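Local coordinates for protein tetracycline Repressor, class A (PDB 5MRU) that represses the tetracycline resistance gene tetA by binding its operators through a helix-turn-helix region, and loses affinity for them when tetracycline binds, at residues 20-25 with 97-102; 47-52 with 101-106; 81-86 with 135-140. All blocks are in the same frame, centred on the assembly; numbering follows the deposited sequence.

Contact 1 (20-25 with 97-102); sequences VGVDGL and ARIHAG. With MG (magnesium ion), chain C; TDC (5a,6-anhydrotetracycline), chain B.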
loop_
_atom_site.group_PDB
_atom_site.type_symbol
_atom_site.label_atom_id
_atom_site.label_comp_id
_atom_site.label_asym_id
_atom_site.label_seq_id
_atom_site.Cartn_x
_atom_site.Cartn_y
_atom_site.Cartn_z
ATOM N N VAL A 20 10.953 -17.675 1.052
ATOM C CA VAL A 20 11.402 -17.133 -0.244
ATOM C C VAL A 20 10.620 -15.905 -0.719
ATOM O O VAL A 20 10.866 -15.395 -1.780
ATOM C CB VAL A 20 11.382 -18.254 -1.348
ATOM C CG1 VAL A 20 12.080 -19.521 -0.870
ATOM C CG2 VAL A 20 9.969 -18.622 -1.745
ATOM N N GLY A 21 9.693 -15.385 0.074
ATOM C CA GLY A 21 8.797 -14.316 -0.386
ATOM C C GLY A 21 8.006 -14.682 -1.647
ATOM O O GLY A 21 8.175 -15.771 -2.264
ATOM N N VAL A 22 7.177 -13.733 -2.058
ATOM C CA VAL A 22 6.373 -13.891 -3.267
ATOM C C VAL A 22 7.182 -14.131 -4.540
ATOM O O VAL A 22 6.808 -14.968 -5.315
ATOM C CB VAL A 22 5.475 -12.653 -3.542
ATOM C CG1 VAL A 22 4.786 -12.827 -4.891
ATOM C CG2 VAL A 22 4.406 -12.541 -2.507
ATOM N N ASP A 23 8.264 -13.397 -4.742
ATOM C CA ASP A 23 9.063 -13.461 -5.984
ATOM C C ASP A 23 9.644 -14.849 -6.224
ATOM O O ASP A 23 9.695 -15.305 -7.359
ATOM C CB ASP A 23 10.227 -12.438 -5.987
ATOM C CG ASP A 23 9.779 -10.987 -5.741
ATOM O OD1 ASP A 23 8.581 -10.660 -5.748
ATOM O OD2 ASP A 23 10.638 -10.136 -5.505
ATOM N N GLY A 24 10.076 -15.527 -5.166
ATOM C CA GLY A 24 10.620 -16.892 -5.276
ATOM C C GLY A 24 9.588 -18.001 -5.131
ATOM O O GLY A 24 9.898 -19.162 -5.337
ATOM N N LEU A 25 8.366 -17.675 -4.778
ATOM C CA LEU A 25 7.341 -18.709 -4.609
ATOM C C LEU A 25 6.754 -19.139 -5.952
ATOM O O LEU A 25 6.152 -18.344 -6.651
ATOM C CB LEU A 25 6.216 -18.187 -3.741
ATOM C CG LEU A 25 4.948 -19.038 -3.658
ATOM C CD1 LEU A 25 5.226 -20.257 -2.825
ATOM C CD2 LEU A 25 3.774 -18.277 -3.047
ATOM N N ALA A 97 1.188 -7.979 2.603
ATOM C CA ALA A 97 0.369 -6.860 2.117
ATOM C C ALA A 97 0.330 -6.851 0.606
ATOM O O ALA A 97 -0.667 -6.493 0.008
ATOM C CB ALA A 97 0.909 -5.533 2.626
ATOM N N ARG A 98 1.439 -7.245 0.014
ATOM C CA ARG A 98 1.639 -7.195 -1.384
ATOM C C ARG A 98 0.723 -8.205 -1.983
ATOM O O ARG A 98 0.084 -7.969 -2.991
ATOM C CB ARG A 98 3.071 -7.584 -1.692
ATOM C CG ARG A 98 3.485 -7.147 -3.055
ATOM C CD ARG A 98 4.898 -7.590 -3.353
ATOM N NE ARG A 98 4.982 -8.145 -4.700
ATOM C CZ ARG A 98 5.938 -8.971 -5.072
ATOM N NH1 ARG A 98 5.965 -9.452 -6.302
ATOM N NH2 ARG A 98 6.878 -9.312 -4.210
ATOM N N ILE A 99 0.646 -9.357 -1.334
ATOM C CA ILE A 99 -0.189 -10.431 -1.819
ATOM C C ILE A 99 -1.643 -10.048 -1.880
ATOM O O ILE A 99 -2.328 -10.374 -2.835
ATOM C CB ILE A 99 0.063 -11.684 -0.982
ATOM C CG1 ILE A 99 1.387 -12.268 -1.438
ATOM C CG2 ILE A 99 -1.038 -12.711 -1.157
ATOM C CD1 ILE A 99 1.772 -13.531 -0.717
ATOM N N HIS A 100 -2.079 -9.294 -0.885
ATOM C CA HIS A 100 -3.490 -8.919 -0.710
ATOM C C HIS A 100 -3.962 -7.928 -1.724
ATOM O O HIS A 100 -5.146 -7.849 -2.034
ATOM C CB HIS A 100 -3.686 -8.283 0.646
ATOM C CG HIS A 100 -5.073 -7.846 0.875
ATOM N ND1 HIS A 100 -6.021 -8.675 1.420
ATOM C CD2 HIS A 100 -5.709 -6.695 0.569
ATOM C CE1 HIS A 100 -7.181 -8.048 1.472
ATOM N NE2 HIS A 100 -7.027 -6.852 0.931
ATOM N N ALA A 101 -3.019 -7.137 -2.216
ATOM C CA ALA A 101 -3.339 -6.055 -3.137
ATOM C C ALA A 101 -4.023 -6.582 -4.369
ATOM O O ALA A 101 -3.601 -7.587 -4.940
ATOM C CB ALA A 101 -2.071 -5.323 -3.528
ATOM N N GLY A 102 -5.094 -5.914 -4.772
ATOM C CA GLY A 102 -5.850 -6.341 -5.910
ATOM C C GLY A 102 -6.777 -7.504 -5.664
ATOM O O GLY A 102 -7.476 -7.894 -6.563
HETATM MG MG MG C . -8.866 -6.884 -0.409
HETATM O O12 TDC B . -9.514 -6.020 1.763
HETATM C C12 TDC B . -10.635 -5.704 2.250
HETATM C C1B TDC B . -11.723 -5.220 1.370
HETATM C C11 TDC B . -11.511 -5.183 -0.000
HETATM O O11 TDC B . -10.296 -5.573 -0.544
HETATM C C1A TDC B . -12.505 -4.746 -0.858
HETATM C C10 TDC B . -12.280 -4.708 -2.227
HETATM O O10 TDC B . -11.078 -5.086 -2.804
HETATM C C9 TDC B . -13.350 -4.251 -3.122
HETATM C C8 TDC B . -14.557 -3.873 -2.572
HETATM C C7 TDC B . -14.737 -3.926 -1.200
HETATM C C61 TDC B . -13.735 -4.352 -0.331
HETATM C C6 TDC B . -13.945 -4.396 1.068
HETATM C C62 TDC B . -15.233 -3.990 1.720
HETATM C C51 TDC B . -12.939 -4.838 1.922
HETATM C C5 TDC B . -13.168 -4.864 3.422
HETATM C C1C TDC B . -10.944 -5.870 3.711
HETATM C C1 TDC B . -11.750 -7.152 3.944
HETATM O O1 TDC B . -11.957 -7.918 3.006
HETATM O O1C TDC B . -9.786 -5.822 4.507
HETATM C C41 TDC B . -11.847 -4.779 4.200
HETATM C C4 TDC B . -12.126 -4.841 5.737
HETATM N N4 TDC B . -11.324 -3.968 6.675
HETATM C C43 TDC B . -9.889 -3.792 6.316
HETATM C C42 TDC B . -11.981 -2.615 6.648
HETATM C C3 TDC B . -12.256 -6.290 6.230
HETATM O O3 TDC B . -12.559 -6.422 7.408
HETATM C C2 TDC B . -12.154 -7.403 5.314
HETATM C C21 TDC B . -12.413 -8.777 5.774
HETATM O O21 TDC B . -12.816 -8.985 6.929
HETATM N N21 TDC B . -12.347 -9.829 4.929
HETATM O O HOH W 1 -10.164 -8.615 0.735
HETATM O O HOH W 2 -8.079 -5.770 -1.936
#
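The backbones come nearest at Val22 and Ile99, whose CA atoms lie 7.6 Å apart, so the end of helix 7-24 meets the short helix 96-100 through side chains rather than main chains. One touch is apolar: CG2 of Val22 packs on CG1 of Ile99 at 3.2 Å, the two side chains running past each other in opposite directions. The other is a salt bridge. Arg98 leaves its helix with CG anti to the backbone N (chi1 -162°), and a bend at chi3 turns its guanidinium to present the NH1/NH2 edge to Asp23. NH2 reaches Asp23 OD1 at 2.7 Å and NH1 reaches the same OD1 at 2.9 Å, so a single carboxylate oxygen takes both bonds. This oxygen lies in the guanidinium plane, although the two planar groups are turned 62° apart. Val22 CG1 sits over one guanidinium face, near its rim. On the same short helix, His100 NE2 binds the magnesium ion at 2.3 Å; the metal is also bound by O12 and O11 of anhydrotetracycline and by two waters. The arginine that bridges to helix 7-24 thus lies two residues before a metal ligand. Around the contact, Val22 also touches Leu52 of helix 48-63, Ile99 touches Leu17 of helix 7-24, and Arg98 leans on Leu146 of helix 127-153; Arg98 of the second subunit lies close by, and the Asp23 carboxylates make long, weak ion pairs across the dimer.

Contact 2 (47-52 with 101-106); sequences NKRALL and AGTRPG. With TDC (5a,6-anhydrotetracycline), chain B.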
loop_
_atom_site.group_PDB
_atom_site.type_symbol
_atom_site.label_atom_id
_atom_site.label_comp_id
_atom_site.label_asym_id
_atom_site.label_seq_id
_atom_site.Cartn_x
_atom_site.Cartn_y
_atom_site.Cartn_z
ATOM N N ASN A 47 -2.988 -20.819 -11.697
ATOM C CA ASN A 47 -1.755 -20.099 -11.960
ATOM C C ASN A 47 -1.293 -19.491 -10.662
ATOM O O ASN A 47 -1.971 -19.593 -9.632
ATOM C CB ASN A 47 -1.955 -18.994 -13.003
ATOM C CG ASN A 47 -3.241 -18.187 -12.789
ATOM O OD1 ASN A 47 -3.637 -17.877 -11.661
ATOM N ND2 ASN A 47 -3.885 -17.828 -13.884
ATOM N N LYS A 48 -0.144 -18.833 -10.705
ATOM C CA LYS A 48 0.427 -18.269 -9.513
ATOM C C LYS A 48 -0.556 -17.349 -8.812
ATOM O O LYS A 48 -0.697 -17.369 -7.612
ATOM C CB LYS A 48 1.710 -17.539 -9.851
ATOM C CG LYS A 48 2.540 -17.259 -8.613
ATOM C CD LYS A 48 3.852 -16.526 -8.904
ATOM C CE LYS A 48 4.380 -15.887 -7.623
ATOM N NZ LYS A 48 5.794 -15.478 -7.783
ATOM N N ARG A 49 -1.280 -16.555 -9.578
ATOM C CA ARG A 49 -2.119 -15.536 -9.018
ATOM C C ARG A 49 -3.180 -16.167 -8.158
ATOM O O ARG A 49 -3.597 -15.616 -7.121
ATOM C CB ARG A 49 -2.757 -14.759 -10.159
ATOM C CG ARG A 49 -3.419 -13.485 -9.667
ATOM C CD ARG A 49 -2.545 -12.692 -8.701
ATOM N NE ARG A 49 -2.997 -12.771 -7.325
ATOM C CZ ARG A 49 -2.592 -11.970 -6.331
ATOM N NH1 ARG A 49 -1.693 -10.997 -6.496
ATOM N NH2 ARG A 49 -3.115 -12.163 -5.136
ATOM N N ALA A 50 -3.614 -17.330 -8.622
ATOM C CA ALA A 50 -4.601 -18.154 -7.943
ATOM C C ALA A 50 -4.025 -18.672 -6.626
ATOM O O ALA A 50 -4.731 -18.719 -5.623
ATOM C CB ALA A 50 -4.998 -19.320 -8.827
ATOM N N LEU A 51 -2.758 -19.069 -6.636
ATOM C CA LEU A 51 -2.072 -19.442 -5.406
ATOM C C LEU A 51 -2.039 -18.285 -4.413
ATOM O O LEU A 51 -2.331 -18.480 -3.222
ATOM C CB LEU A 51 -0.631 -19.928 -5.675
ATOM C CG LEU A 51 0.219 -20.288 -4.446
ATOM C CD1 LEU A 51 -0.508 -21.154 -3.413
ATOM C CD2 LEU A 51 1.532 -20.932 -4.872
ATOM N N LEU A 52 -1.693 -17.095 -4.901
ATOM C CA LEU A 52 -1.595 -15.945 -4.033
ATOM C C LEU A 52 -3.012 -15.497 -3.601
ATOM O O LEU A 52 -3.188 -14.934 -2.529
ATOM C CB LEU A 52 -0.836 -14.814 -4.726
ATOM C CG LEU A 52 0.567 -15.150 -5.245
ATOM C CD1 LEU A 52 1.243 -13.954 -5.908
ATOM C CD2 LEU A 52 1.441 -15.675 -4.141
ATOM N N ALA A 101 -3.019 -7.137 -2.216
ATOM C CA ALA A 101 -3.339 -6.055 -3.137
ATOM C C ALA A 101 -4.023 -6.582 -4.369
ATOM O O ALA A 101 -3.601 -7.587 -4.940
ATOM C CB ALA A 101 -2.071 -5.323 -3.528
ATOM N N GLY A 102 -5.094 -5.914 -4.772
ATOM C CA GLY A 102 -5.850 -6.341 -5.910
ATOM C C GLY A 102 -6.777 -7.504 -5.664
ATOM O O GLY A 102 -7.476 -7.894 -6.563
ATOM N N THR A 103 -6.812 -8.071 -4.472
ATOM C CA THR A 103 -7.740 -9.165 -4.245
ATOM C C THR A 103 -9.080 -8.539 -3.943
ATOM O O THR A 103 -9.158 -7.379 -3.558
ATOM C CB THR A 103 -7.347 -10.134 -3.096
ATOM O OG1 THR A 103 -7.298 -9.444 -1.841
ATOM C CG2 THR A 103 -6.013 -10.831 -3.368
ATOM N N ARG A 104 -10.135 -9.295 -4.189
ATOM C CA ARG A 104 -11.489 -8.848 -3.903
ATOM C C ARG A 104 -12.109 -9.924 -3.052
ATOM O O ARG A 104 -12.025 -11.109 -3.388
ATOM C CB ARG A 104 -12.294 -8.603 -5.190
ATOM C CG ARG A 104 -12.280 -7.151 -5.681
ATOM C CD ARG A 104 -10.884 -6.529 -5.555
ATOM N NE ARG A 104 -10.573 -5.232 -6.174
ATOM C CZ ARG A 104 -11.427 -4.310 -6.622
ATOM N NH1 ARG A 104 -12.754 -4.457 -6.585
ATOM N NH2 ARG A 104 -10.917 -3.204 -7.155
ATOM N N PRO A 105 -12.723 -9.522 -1.935
ATOM C CA PRO A 105 -13.223 -10.492 -0.968
ATOM C C PRO A 105 -14.188 -11.520 -1.618
ATOM O O PRO A 105 -15.035 -11.135 -2.426
ATOM C CB PRO A 105 -13.915 -9.602 0.066
ATOM C CG PRO A 105 -14.310 -8.371 -0.689
ATOM C CD PRO A 105 -13.209 -8.154 -1.667
ATOM N N GLY A 106 -14.017 -12.807 -1.300
ATOM C CA GLY A 106 -14.744 -13.887 -1.962
ATOM C C GLY A 106 -16.249 -13.990 -1.704
ATOM O O GLY A 106 -16.862 -13.069 -1.158
HETATM O O12 TDC B . -9.514 -6.020 1.763
HETATM C C12 TDC B . -10.635 -5.704 2.250
HETATM C C1B TDC B . -11.723 -5.220 1.370
HETATM C C11 TDC B . -11.511 -5.183 -0.000
HETATM O O11 TDC B . -10.296 -5.573 -0.544
HETATM C C1A TDC B . -12.505 -4.746 -0.858
HETATM C C10 TDC B . -12.280 -4.708 -2.227
HETATM O O10 TDC B . -11.078 -5.086 -2.804
HETATM C C9 TDC B . -13.350 -4.251 -3.122
HETATM C C8 TDC B . -14.557 -3.873 -2.572
HETATM C C7 TDC B . -14.737 -3.926 -1.200
HETATM C C61 TDC B . -13.735 -4.352 -0.331
HETATM C C6 TDC B . -13.945 -4.396 1.068
HETATM C C62 TDC B . -15.233 -3.990 1.720
HETATM C C51 TDC B . -12.939 -4.838 1.922
HETATM C C5 TDC B . -13.168 -4.864 3.422
HETATM C C1C TDC B . -10.944 -5.870 3.711
HETATM C C1 TDC B . -11.750 -7.152 3.944
HETATM O O1 TDC B . -11.957 -7.918 3.006
HETATM O O1C TDC B . -9.786 -5.822 4.507
HETATM C C41 TDC B . -11.847 -4.779 4.200
HETATM C C4 TDC B . -12.126 -4.841 5.737
HETATM N N4 TDC B . -11.324 -3.968 6.675
HETATM C C43 TDC B . -9.889 -3.792 6.316
HETATM C C42 TDC B . -11.981 -2.615 6.648
HETATM C C3 TDC B . -12.256 -6.290 6.230
HETATM O O3 TDC B . -12.559 -6.422 7.408
HETATM C C2 TDC B . -12.154 -7.403 5.314
HETATM C C21 TDC B . -12.413 -8.777 5.774
HETATM O O21 TDC B . -12.816 -8.985 6.929
HETATM N N21 TDC B . -12.347 -9.829 4.929
HETATM O O HOH W 3 -1.237 -8.601 -5.202
#
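Arg49 reaches Thr103 by a long, twice-bent chain: CG is anti to the backbone N (chi1 -168°), and turns at chi2 and chi3 carry the guanidinium over to the loop 101-106. Thr103 places its OG1 between backbone N and carbonyl carbon (chi1 62°), which leaves the methyl CG2 to face the arginine. The two side chains cross at about a right angle, and NH2 of Arg49 lies 3.6 Å from CG2 of Thr103, a van der Waals touch. The polar link between the two segments runs through a water, which accepts from Arg49 NH1 at 2.8 Å and lies 2.6 Å from Ala101 O. The firmer partners of the guanidinium are Asp53, in a salt bridge, and the carbonyl of Ile99; Leu52 CB lies over one of its faces. Thr103 OG1 is tied back to His100 O. The loop turns its other atoms to the inducer: O10 of anhydrotetracycline gives a weak hydrogen bond to Thr103 O at 3.1 Å, and CD of Pro105 packs 3.6 Å from ring carbon C1A. The arrangement belongs to the inducer-binding pocket of TetR, where one loop both lines the drug and abuts the helix joining the DNA-binding and core domains. It is consistent with the accepted mechanism, in which inducer and metal restructure the end of helix 96-100 and the shift passes through helix 48-63 to the DNA-binding region.

Contact 3 (81-86 with 135-140); sequences GNARSF and MTISYF. With TDC (5a,6-anhydrotetracycline), chain B.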
loop_
_atom_site.group_PDB
_atom_site.type_symbol
_atom_site.label_atom_id
_atom_site.label_comp_id
_atom_site.label_asym_id
_atom_site.label_seq_id
_atom_site.Cartn_x
_atom_site.Cartn_y
_atom_site.Cartn_z
ATOM N N GLY A 81 -10.442 -1.870 15.928
ATOM C CA GLY A 81 -10.089 -3.253 16.112
ATOM C C GLY A 81 -9.921 -3.970 14.791
ATOM O O GLY A 81 -8.913 -4.660 14.562
ATOM N N ASN A 82 -10.922 -3.789 13.927
ATOM C CA ASN A 82 -10.940 -4.321 12.556
ATOM C C ASN A 82 -9.701 -4.042 11.764
ATOM O O ASN A 82 -9.206 -4.914 11.096
ATOM C CB ASN A 82 -12.076 -3.698 11.798
ATOM C CG ASN A 82 -12.101 -4.123 10.377
ATOM O OD1 ASN A 82 -11.903 -3.305 9.480
ATOM N ND2 ASN A 82 -12.363 -5.406 10.154
ATOM N N ALA A 83 -9.223 -2.809 11.862
ATOM C CA ALA A 83 -8.020 -2.359 11.171
ATOM C C ALA A 83 -6.785 -2.949 11.802
ATOM O O ALA A 83 -5.852 -3.383 11.121
ATOM C CB ALA A 83 -7.934 -0.840 11.247
ATOM N N ARG A 84 -6.773 -2.925 13.128
ATOM C CA ARG A 84 -5.704 -3.553 13.889
ATOM C C ARG A 84 -5.588 -4.999 13.543
ATOM O O ARG A 84 -4.475 -5.527 13.393
ATOM C CB ARG A 84 -5.964 -3.403 15.383
ATOM C CG ARG A 84 -5.487 -2.070 15.866
ATOM C CD ARG A 84 -6.024 -1.823 17.222
ATOM N NE ARG A 84 -5.364 -0.699 17.857
ATOM C CZ ARG A 84 -5.896 -0.016 18.869
ATOM N NH1 ARG A 84 -7.092 -0.350 19.357
ATOM N NH2 ARG A 84 -5.234 1.011 19.398
ATOM N N SER A 85 -6.739 -5.649 13.428
ATOM C CA SER A 85 -6.781 -7.088 13.212
ATOM C C SER A 85 -6.413 -7.483 11.783
ATOM O O SER A 85 -5.739 -8.478 11.562
ATOM C CB SER A 85 -8.162 -7.564 13.519
ATOM O OG SER A 85 -8.173 -8.947 13.501
ATOM N N PHE A 86 -6.900 -6.708 10.812
ATOM C CA PHE A 86 -6.520 -6.857 9.418
ATOM C C PHE A 86 -4.997 -6.784 9.331
ATOM O O PHE A 86 -4.347 -7.744 8.937
ATOM C CB PHE A 86 -7.188 -5.756 8.589
ATOM C CG PHE A 86 -6.889 -5.807 7.093
ATOM C CD1 PHE A 86 -6.907 -6.989 6.397
ATOM C CD2 PHE A 86 -6.659 -4.640 6.389
ATOM C CE1 PHE A 86 -6.673 -7.035 5.041
ATOM C CE2 PHE A 86 -6.413 -4.667 5.022
ATOM C CZ PHE A 86 -6.420 -5.879 4.343
ATOM N N MET A 135 -13.016 0.939 2.745
ATOM C CA MET A 135 -11.980 1.022 1.742
ATOM C C MET A 135 -10.790 1.826 2.274
ATOM O O MET A 135 -9.657 1.375 2.245
ATOM C CB MET A 135 -12.529 1.624 0.432
ATOM C CG MET A 135 -12.247 0.734 -0.779
ATOM S SD MET A 135 -13.135 -0.859 -0.765
ATOM C CE MET A 135 -14.641 -0.321 -1.601
ATOM N N THR A 136 -11.068 3.009 2.790
ATOM C CA THR A 136 -10.014 3.923 3.178
ATOM C C THR A 136 -9.083 3.327 4.244
ATOM O O THR A 136 -7.866 3.450 4.170
ATOM C CB THR A 136 -10.643 5.231 3.656
ATOM O OG1 THR A 136 -11.243 5.909 2.535
ATOM C CG2 THR A 136 -9.612 6.116 4.298
ATOM N N ILE A 137 -9.684 2.686 5.233
ATOM C CA ILE A 137 -8.960 1.977 6.270
ATOM C C ILE A 137 -8.160 0.885 5.607
ATOM O O ILE A 137 -6.969 0.717 5.876
ATOM C CB ILE A 137 -9.926 1.389 7.333
ATOM C CG1 ILE A 137 -10.467 2.507 8.219
ATOM C CG2 ILE A 137 -9.247 0.344 8.224
ATOM C CD1 ILE A 137 -11.531 2.052 9.165
ATOM N N SER A 138 -8.817 0.158 4.719
ATOM C CA SER A 138 -8.177 -0.873 3.928
ATOM C C SER A 138 -6.941 -0.367 3.116
ATOM O O SER A 138 -5.827 -0.925 3.182
ATOM C CB SER A 138 -9.238 -1.486 3.039
ATOM O OG SER A 138 -8.671 -2.421 2.182
ATOM N N TYR A 139 -7.126 0.719 2.387
ATOM C CA TYR A 139 -6.042 1.306 1.604
ATOM C C TYR A 139 -4.900 1.803 2.457
ATOM O O TYR A 139 -3.731 1.595 2.103
ATOM C CB TYR A 139 -6.585 2.396 0.721
ATOM C CG TYR A 139 -7.419 1.829 -0.384
ATOM C CD1 TYR A 139 -7.399 0.457 -0.680
ATOM C CD2 TYR A 139 -8.190 2.650 -1.164
ATOM C CE1 TYR A 139 -8.135 -0.067 -1.719
ATOM C CE2 TYR A 139 -8.936 2.141 -2.211
ATOM C CZ TYR A 139 -8.916 0.784 -2.477
ATOM O OH TYR A 139 -9.663 0.288 -3.533
ATOM N N PHE A 140 -5.238 2.405 3.593
ATOM C CA PHE A 140 -4.258 2.888 4.545
ATOM C C PHE A 140 -3.425 1.753 5.113
ATOM O O PHE A 140 -2.216 1.876 5.259
ATOM C CB PHE A 140 -4.948 3.588 5.714
ATOM C CG PHE A 140 -4.011 3.982 6.809
ATOM C CD1 PHE A 140 -3.002 4.887 6.569
ATOM C CD2 PHE A 140 -4.124 3.431 8.074
ATOM C CE1 PHE A 140 -2.132 5.266 7.582
ATOM C CE2 PHE A 140 -3.256 3.800 9.107
ATOM C CZ PHE A 140 -2.255 4.717 8.858
HETATM O O12 TDC B . -9.514 -6.020 1.763
HETATM C C12 TDC B . -10.635 -5.704 2.250
HETATM C C1B TDC B . -11.723 -5.220 1.370
HETATM C C11 TDC B . -11.511 -5.183 -0.000
HETATM O O11 TDC B . -10.296 -5.573 -0.544
HETATM C C1A TDC B . -12.505 -4.746 -0.858
HETATM C C10 TDC B . -12.280 -4.708 -2.227
HETATM O O10 TDC B . -11.078 -5.086 -2.804
HETATM C C9 TDC B . -13.350 -4.251 -3.122
HETATM C C8 TDC B . -14.557 -3.873 -2.572
HETATM C C7 TDC B . -14.737 -3.926 -1.200
HETATM C C61 TDC B . -13.735 -4.352 -0.331
HETATM C C6 TDC B . -13.945 -4.396 1.068
HETATM C C62 TDC B . -15.233 -3.990 1.720
HETATM C C51 TDC B . -12.939 -4.838 1.922
HETATM C C5 TDC B . -13.168 -4.864 3.422
HETATM C C1C TDC B . -10.944 -5.870 3.711
HETATM C C1 TDC B . -11.750 -7.152 3.944
HETATM O O1 TDC B . -11.957 -7.918 3.006
HETATM O O1C TDC B . -9.786 -5.822 4.507
HETATM C C41 TDC B . -11.847 -4.779 4.200
HETATM C C4 TDC B . -12.126 -4.841 5.737
HETATM N N4 TDC B . -11.324 -3.968 6.675
HETATM C C43 TDC B . -9.889 -3.792 6.316
HETATM C C42 TDC B . -11.981 -2.615 6.648
HETATM C C3 TDC B . -12.256 -6.290 6.230
HETATM O O3 TDC B . -12.559 -6.422 7.408
HETATM C C2 TDC B . -12.154 -7.403 5.314
HETATM C C21 TDC B . -12.413 -8.777 5.774
HETATM O O21 TDC B . -12.816 -8.985 6.929
HETATM N N21 TDC B . -12.347 -9.829 4.929
#
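Helices 75-91 and 127-153 draw together where Ala83 faces Ile137, with CA atoms 6.6 Å apart, a spacing that the small alanine permits. Both residues direct CB toward the opposite helix, and CB of Ala83 meets at 3.5 Å the CG2 branch of Ile137, which stands anti to the backbone N and projects at the alanine. One turn further along helix 75-91, Phe86 approaches Ser138 by an edge: its CE2 lies 4.2 Å from Ser138 O, close to the ring plane. One face of the same ring is turned to anhydrotetracycline, with hydroxyl O1C 3.3 Å above its centre and the methyl C43 of the dimethylamino group close to CD2. Asn82, a turn before Phe86, supplies the polar grip. Its CG stands anti to the backbone N (chi1 176°), and the amide is used at both ends: ND2 donates to O3 of the drug at 2.9 Å in an almost straight bond (178°), while OD1 accepts from the dimethylamino nitrogen N4, also at 2.9 Å. From the other helix, Met135 lays its sulfur by the far end of the ring system, SD being 3.5 Å from C7. Ser138 OG stands 3.7 Å from O12, too far for a hydrogen bond. Helix 183-199 lies against the apolar pair, through Phe187 and Leu191 on Ala83 and Ile194 on Ile137. The helix-helix contact is thus largely apolar, with the Phe86 edge beside a backbone carbonyl. Asn82 makes the polar bonds at the amine-bearing ring, while Phe86 and Met135 give the drug non-polar surface; O11 and O12 go to the magnesium ion and O10 to the loop 101-106. The modelled amide orientation agrees with both partners, and a bond from N4 to OD1 would be consistent with a protonated dimethylamino group.

In the fold
Contacts 1 and 2 join the DNA-binding region to the drug pocket, and contact 3 lies within the core that lines it. Contacts 1 and 2 have centres 10 Å apart and share Ala101 and Gly102; they touch directly, Lys48 NZ reaching Val22 O and Arg49 NH2 reaching Ile99 O. Contact 3 is about 19 Å, centre to centre, from each of them; it meets contact 1 where Phe86 packs on His100 but does not touch contact 2. In the chain, 20-25 and 47-52 come first, then 81-86, then 97-106, which serves both contacts 1 and 2, and last 135-140. All three border anhydrotetracycline and reach the second subunit, so the inducer sits where the DNA-binding part, the loop 101-106 and the dimer core meet.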